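Local coordinates for SusD superfamily protein (Bacteroides thetaiotaomicron VPI-5482, PDB 3HDX) that probably binds polysaccharide at the outer membrane, as a SusD homolog serving carbohydrate metabolism, at residues R76-V81 against R127-V132; A80-A85 against F120-M125. All coordinates share one frame; numbering follows the deposited sequence.

Contact 1 (R76-V81 against R127-V132); sequences RRFYAV and RIWGDV
Arg77 NH2, which comes within 4.3 Å of Trp129 CH2, is held by a hydrogen bond to Val72 O and a weak one to Thr34 OG1, while the neighbouring NE bonds to Ala28 O. The guanidinium is thus fixed from outside the pair and meets the indole obliquely. Phe78 lies beside both, its CE2 3.6 Å above the guanidinium plane, toward the rim. The same side of the phenyl ring meets the six-membered ring of Trp129: Phe78 CD2 approaches Trp129 CZ3 at 3.8 Å, from the indole edge and near its plane. The planes stand at 75°, yet the pair is oblique rather than a true T. Phe78 CG is anti to its carbonyl carbon (chi1 -68°), which carries the ring out from helix 76-91 to the end of helix 104-129; there CZ also comes to 4.4 Å from Ile128 CD1. Ile128 helps steady the indole from within its own segment, placing CG2 3.5 Å above the ring centre. With an alanine at Phe78, the CZ3-CH2 edge of Trp129 and the methyl of Ile128 would probably lose a packing partner, and a gap would open beside the guanidinium. The helix ends after Trp129 and the chain turns at Gly130, with positive phi, toward Val132. Here the tip of Tyr79 arrives, its OH 3.5 Å from Val132 CB; the hydroxyl is satisfied by a hydrogen bond to Pro133 O. No hydrogen bond joins the two segments, so aromatic and aliphatic surfaces join the start of one helix to the end of the other, while the polar ends of Arg77 and Tyr79 find their main partners, Ala28 O, Val72 O and Pro133 O, outside the two segments.

Contact 2 (A80-A85 against F120-M125); sequences AVINAA and FAYFYM
Ile82 packs against Ala121 and Tyr122 where two antiparallel helices of the largely helical, TPR-like region of the SusD family lie side by side. The axes of the short segments approach to 9.9 Å with a signed crossing angle of -161°, and Ile82 and Ala121 face each other at the closest CA pair. The aliphatic part of the contact centres on the small Ala121, whose CB is touched by Val81 CG1 at 3.9 Å and Ile82 CG1 at 4.2 Å. Val81 offers that branch because it stands anti to the backbone N (chi1 173°); its side chain also reaches Leu24 and Thr25 of helix 11-30. The aromatic part is a CH-pi contact: Ile82 CD1 sits over one face of Tyr122, 3.6 Å from the ring centroid and only 15° off the normal. The end of the isoleucine lies across that face, the two side chains crossing at about a right angle. Tyr122 is held at its far end by a hydrogen bond from OH to Val135 O, which should limit its swing beneath the methyl. The selenomethionine at Met125 is modelled in two conformers, so the approach of its SE to Ile82 CD1 (3.8 Å in one of them) is less certain. The second isoleucine branch reaches the phenol end of the ring, with Ile82 CG2 3.6 Å from Tyr122 OH.

Overall arrangement
Both contacts are buried and join the same two elements, helix 76-91 and helix 104-129, with centres about 7 Å apart. Contact 2 is the body of the antiparallel pair, where small and branched aliphatic residues and one tyrosine face fit between regular helices. Contact 1 lies at the ends of these helices, where the chain leaves helix 104-129 for a loop; the larger rings of Phe78, Tyr79 and Trp129 span the wider spacing there, with Arg77 at the side, and the polar tips depend on loop or neighbouring-helix carbonyls. Phe78 CE1 packs 3.5 Å from Tyr124 CD1, and Tyr79 CE1 lies 3.8 Å from Tyr122 OH, so the two patches pack directly on one another.

Contact 1 (R76-V81 against R127-V132)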
loop_
_atom_site.group_PDB
_atom_site.type_symbol
_atom_site.label_atom_id
_atom_site.label_comp_id
_atom_site.label_asym_id
_atom_site.label_seq_id
_atom_site.Cartn_x
_atom_site.Cartn_y
_atom_site.Cartn_z
ATOM N N ARG A 76 -0.323 17.914 2.008
ATOM C CA ARG A 76 -0.738 18.590 0.771
ATOM C C ARG A 76 -0.841 17.650 -0.443
ATOM O O ARG A 76 -1.786 17.755 -1.221
ATOM C CB ARG A 76 0.188 19.799 0.492
ATOM C CG ARG A 76 -0.240 20.696 -0.635
ATOM C CD ARG A 76 0.700 21.908 -0.867
ATOM N NE ARG A 76 0.188 22.740 -1.958
ATOM C CZ ARG A 76 -0.596 23.802 -1.787
ATOM N NH1 ARG A 76 -0.940 24.197 -0.569
ATOM N NH2 ARG A 76 -1.027 24.484 -2.841
ATOM N N ARG A 77 0.164 16.783 -0.623
ATOM C CA ARG A 77 0.195 15.873 -1.748
ATOM C C ARG A 77 -1.026 14.949 -1.848
ATOM O O ARG A 77 -1.433 14.583 -2.942
ATOM C CB ARG A 77 1.498 15.074 -1.778
ATOM C CG ARG A 77 1.701 14.167 -0.574
ATOM C CD ARG A 77 3.157 13.681 -0.453
ATOM N NE ARG A 77 3.356 12.758 0.668
ATOM C CZ ARG A 77 3.517 13.119 1.951
ATOM N NH1 ARG A 77 3.427 14.411 2.328
ATOM N NH2 ARG A 77 3.763 12.194 2.892
ATOM N N PHE A 78 -1.616 14.619 -0.710
ATOM C CA PHE A 78 -2.866 13.851 -0.708
ATOM C C PHE A 78 -4.047 14.693 -1.180
ATOM O O PHE A 78 -4.834 14.230 -1.987
ATOM C CB PHE A 78 -3.095 13.185 0.645
ATOM C CG PHE A 78 -2.104 12.099 0.906
ATOM C CD1 PHE A 78 -2.360 10.810 0.407
ATOM C CD2 PHE A 78 -0.894 12.348 1.522
ATOM C CE1 PHE A 78 -1.434 9.784 0.595
ATOM C CE2 PHE A 78 0.030 11.312 1.677
ATOM C CZ PHE A 78 -0.244 10.060 1.222
ATOM N N TYR A 79 -4.168 15.918 -0.681
ATOM C CA TYR A 79 -5.220 16.831 -1.152
ATOM C C TYR A 79 -5.039 17.171 -2.637
ATOM O O TYR A 79 -6.032 17.410 -3.332
ATOM C CB TYR A 79 -5.399 18.064 -0.256
ATOM C CG TYR A 79 -6.044 17.652 1.021
ATOM C CD1 TYR A 79 -7.410 17.326 1.028
ATOM C CD2 TYR A 79 -5.338 17.562 2.205
ATOM C CE1 TYR A 79 -8.024 16.877 2.173
ATOM C CE2 TYR A 79 -5.951 17.133 3.336
ATOM C CZ TYR A 79 -7.301 16.800 3.327
ATOM O OH TYR A 79 -7.851 16.324 4.480
ATOM N N ALA A 80 -3.801 17.113 -3.162
ATOM C CA ALA A 80 -3.617 17.310 -4.604
ATOM C C ALA A 80 -4.362 16.229 -5.403
ATOM O O ALA A 80 -4.957 16.508 -6.455
ATOM C CB ALA A 80 -2.127 17.362 -4.992
ATOM N N VAL A 81 -4.315 14.989 -4.903
ATOM C CA VAL A 81 -5.052 13.892 -5.555
ATOM C C VAL A 81 -6.566 14.153 -5.476
ATOM O O VAL A 81 -7.291 14.052 -6.470
ATOM C CB VAL A 81 -4.772 12.552 -4.873
ATOM C CG1 VAL A 81 -5.679 11.432 -5.450
ATOM C CG2 VAL A 81 -3.281 12.192 -4.944
ATOM N N ARG A 127 -4.895 6.504 7.708
ATOM C CA ARG A 127 -4.001 5.623 8.451
ATOM C C ARG A 127 -2.791 6.387 9.005
ATOM O O ARG A 127 -2.253 6.006 10.054
ATOM C CB ARG A 127 -3.465 4.481 7.604
ATOM C CG ARG A 127 -4.518 3.486 7.138
ATOM C CD ARG A 127 -3.826 2.206 6.651
ATOM N NE ARG A 127 -2.893 2.482 5.573
ATOM C CZ ARG A 127 -2.273 1.539 4.849
ATOM N NH1 ARG A 127 -2.489 0.253 5.058
ATOM N NH2 ARG A 127 -1.447 1.900 3.899
ATOM N N ILE A 128 -2.361 7.432 8.283
ATOM C CA ILE A 128 -1.177 8.216 8.657
ATOM C C ILE A 128 -1.466 9.254 9.743
ATOM O O ILE A 128 -0.739 9.322 10.732
ATOM C CB ILE A 128 -0.503 8.851 7.395
ATOM C CG1 ILE A 128 0.064 7.764 6.481
ATOM C CG2 ILE A 128 0.594 9.833 7.777
ATOM C CD1 ILE A 128 0.577 8.261 5.165
ATOM N N TRP A 129 -2.492 10.058 9.534
ATOM C CA TRP A 129 -2.799 11.206 10.389
ATOM C C TRP A 129 -4.017 11.030 11.287
ATOM O O TRP A 129 -4.179 11.780 12.237
ATOM C CB TRP A 129 -2.984 12.492 9.542
ATOM C CG TRP A 129 -1.716 13.024 8.960
ATOM C CD1 TRP A 129 -0.771 13.797 9.604
ATOM C CD2 TRP A 129 -1.257 12.875 7.616
ATOM N NE1 TRP A 129 0.253 14.090 8.742
ATOM C CE2 TRP A 129 -0.026 13.538 7.514
ATOM C CE3 TRP A 129 -1.756 12.218 6.488
ATOM C CZ2 TRP A 129 0.704 13.551 6.336
ATOM C CZ3 TRP A 129 -1.022 12.221 5.324
ATOM C CH2 TRP A 129 0.185 12.894 5.252
ATOM N N GLY A 130 -4.863 10.041 11.003
ATOM C CA GLY A 130 -6.116 9.887 11.744
ATOM C C GLY A 130 -7.161 10.844 11.162
ATOM O O GLY A 130 -7.490 10.784 9.984
ATOM N N ASP A 131 -7.651 11.768 11.984
ATOM C CA ASP A 131 -8.638 12.724 11.542
ATOM C C ASP A 131 -8.018 13.619 10.471
ATOM O O ASP A 131 -6.894 14.093 10.630
ATOM C CB ASP A 131 -9.116 13.611 12.697
ATOM C CG ASP A 131 -9.805 12.864 13.829
ATOM O OD1 ASP A 131 -10.170 11.662 13.721
ATOM O OD2 ASP A 131 -10.006 13.556 14.878
ATOM N N VAL A 132 -8.757 13.881 9.396
ATOM C CA VAL A 132 -8.288 14.765 8.320
ATOM C C VAL A 132 -9.491 15.535 7.794
ATOM O O VAL A 132 -10.631 15.012 7.860
ATOM C CB VAL A 132 -7.583 14.003 7.145
ATOM C CG1 VAL A 132 -6.351 13.240 7.614
ATOM C CG2 VAL A 132 -8.578 13.061 6.459
#

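Contact 2 (A80-A85 against F120-M125)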
loop_
_atom_site.group_PDB
_atom_site.type_symbol
_atom_site.label_atom_id
_atom_site.label_comp_id
_atom_site.label_asym_id
_atom_site.label_seq_id
_atom_site.Cartn_x
_atom_site.Cartn_y
_atom_site.Cartn_z
ATOM N N ALA A 80 -3.801 17.113 -3.162
ATOM C CA ALA A 80 -3.617 17.310 -4.604
ATOM C C ALA A 80 -4.362 16.229 -5.403
ATOM O O ALA A 80 -4.957 16.508 -6.455
ATOM C CB ALA A 80 -2.127 17.362 -4.992
ATOM N N VAL A 81 -4.315 14.989 -4.903
ATOM C CA VAL A 81 -5.052 13.892 -5.555
ATOM C C VAL A 81 -6.566 14.153 -5.476
ATOM O O VAL A 81 -7.291 14.052 -6.470
ATOM C CB VAL A 81 -4.772 12.552 -4.873
ATOM C CG1 VAL A 81 -5.679 11.432 -5.450
ATOM C CG2 VAL A 81 -3.281 12.192 -4.944
ATOM N N ILE A 82 -7.023 14.407 -4.256
ATOM C CA ILE A 82 -8.453 14.591 -3.952
ATOM C C ILE A 82 -9.035 15.732 -4.821
ATOM O O ILE A 82 -10.069 15.577 -5.437
ATOM C CB ILE A 82 -8.629 14.868 -2.439
ATOM C CG1 ILE A 82 -8.307 13.579 -1.641
ATOM C CG2 ILE A 82 -10.037 15.426 -2.099
ATOM C CD1 ILE A 82 -7.899 13.814 -0.159
ATOM N N ASN A 83 -8.328 16.858 -4.900
ATOM C CA ASN A 83 -8.805 18.008 -5.655
ATOM C C ASN A 83 -8.811 17.722 -7.175
ATOM O O ASN A 83 -9.775 18.059 -7.891
ATOM C CB ASN A 83 -7.965 19.242 -5.309
ATOM C CG ASN A 83 -8.679 20.532 -5.597
ATOM O OD1 ASN A 83 -9.899 20.601 -5.480
ATOM N ND2 ASN A 83 -7.926 21.563 -5.900
ATOM N N ALA A 84 -7.749 17.099 -7.683
ATOM C CA ALA A 84 -7.693 16.756 -9.115
ATOM C C ALA A 84 -8.836 15.792 -9.488
ATOM O O ALA A 84 -9.471 15.925 -10.556
ATOM C CB ALA A 84 -6.337 16.162 -9.483
ATOM N N ALA A 85 -9.107 14.818 -8.612
ATOM C CA ALA A 85 -10.246 13.896 -8.818
ATOM C C ALA A 85 -11.582 14.653 -8.796
ATOM O O ALA A 85 -12.405 14.442 -9.679
ATOM C CB ALA A 85 -10.227 12.771 -7.749
ATOM N N PHE A 120 -9.173 6.062 -2.108
ATOM C CA PHE A 120 -7.885 5.470 -1.676
ATOM C C PHE A 120 -7.025 6.500 -0.952
ATOM O O PHE A 120 -6.454 6.193 0.112
ATOM C CB PHE A 120 -7.155 4.858 -2.879
ATOM C CG PHE A 120 -5.783 4.358 -2.576
ATOM C CD1 PHE A 120 -5.601 3.187 -1.863
ATOM C CD2 PHE A 120 -4.670 5.073 -2.996
ATOM C CE1 PHE A 120 -4.300 2.724 -1.599
ATOM C CE2 PHE A 120 -3.381 4.621 -2.722
ATOM C CZ PHE A 120 -3.197 3.447 -2.033
ATOM N N ALA A 121 -6.917 7.700 -1.528
ATOM C CA ALA A 121 -6.131 8.759 -0.899
ATOM C C ALA A 121 -6.643 9.050 0.503
ATOM O O ALA A 121 -5.842 9.163 1.450
ATOM C CB ALA A 121 -6.127 10.050 -1.790
ATOM N N TYR A 122 -7.984 9.095 0.657
ATOM C CA TYR A 122 -8.562 9.315 1.974
ATOM C C TYR A 122 -8.198 8.210 2.963
ATOM O O TYR A 122 -7.806 8.502 4.078
ATOM C CB TYR A 122 -10.063 9.575 1.923
ATOM C CG TYR A 122 -10.410 11.048 1.733
ATOM C CD1 TYR A 122 -9.987 11.998 2.670
ATOM C CD2 TYR A 122 -11.116 11.503 0.607
ATOM C CE1 TYR A 122 -10.272 13.363 2.519
ATOM C CE2 TYR A 122 -11.460 12.855 0.481
ATOM C CZ TYR A 122 -10.995 13.792 1.402
ATOM O OH TYR A 122 -11.298 15.123 1.210
ATOM N N PHE A 123 -8.374 6.953 2.564
ATOM C CA PHE A 123 -8.000 5.838 3.431
ATOM C C PHE A 123 -6.529 5.916 3.836
ATOM O O PHE A 123 -6.177 5.808 4.997
ATOM C CB PHE A 123 -8.270 4.510 2.719
ATOM C CG PHE A 123 -7.609 3.320 3.388
ATOM C CD1 PHE A 123 -7.929 3.001 4.692
ATOM C CD2 PHE A 123 -6.695 2.538 2.699
ATOM C CE1 PHE A 123 -7.328 1.908 5.305
ATOM C CE2 PHE A 123 -6.101 1.431 3.336
ATOM C CZ PHE A 123 -6.476 1.121 4.607
ATOM N N TYR A 124 -5.685 6.115 2.830
ATOM C CA TYR A 124 -4.232 6.110 3.031
ATOM C C TYR A 124 -3.805 7.190 4.020
ATOM O O TYR A 124 -3.011 6.964 4.921
ATOM C CB TYR A 124 -3.523 6.237 1.659
ATOM C CG TYR A 124 -2.081 5.789 1.677
ATOM C CD1 TYR A 124 -1.074 6.667 2.087
ATOM C CD2 TYR A 124 -1.709 4.491 1.291
ATOM C CE1 TYR A 124 0.243 6.314 2.080
ATOM C CE2 TYR A 124 -0.388 4.095 1.280
ATOM C CZ TYR A 124 0.590 5.023 1.693
ATOM O OH TYR A 124 1.900 4.660 1.689
HETATM N N MSE A 125 -4.396 8.369 3.864
HETATM C CA MSE A 125 -4.036 9.498 4.705
HETATM C C MSE A 125 -4.637 9.329 6.125
HETATM O O MSE A 125 -4.025 9.757 7.111
HETATM C CB MSE A 125 -4.351 10.843 4.033
HETATM C CG MSE A 125 -5.793 11.216 4.055
HETATM SE SE MSE A 125 -6.208 12.794 3.039
HETATM C CE MSE A 125 -4.945 14.016 3.921
#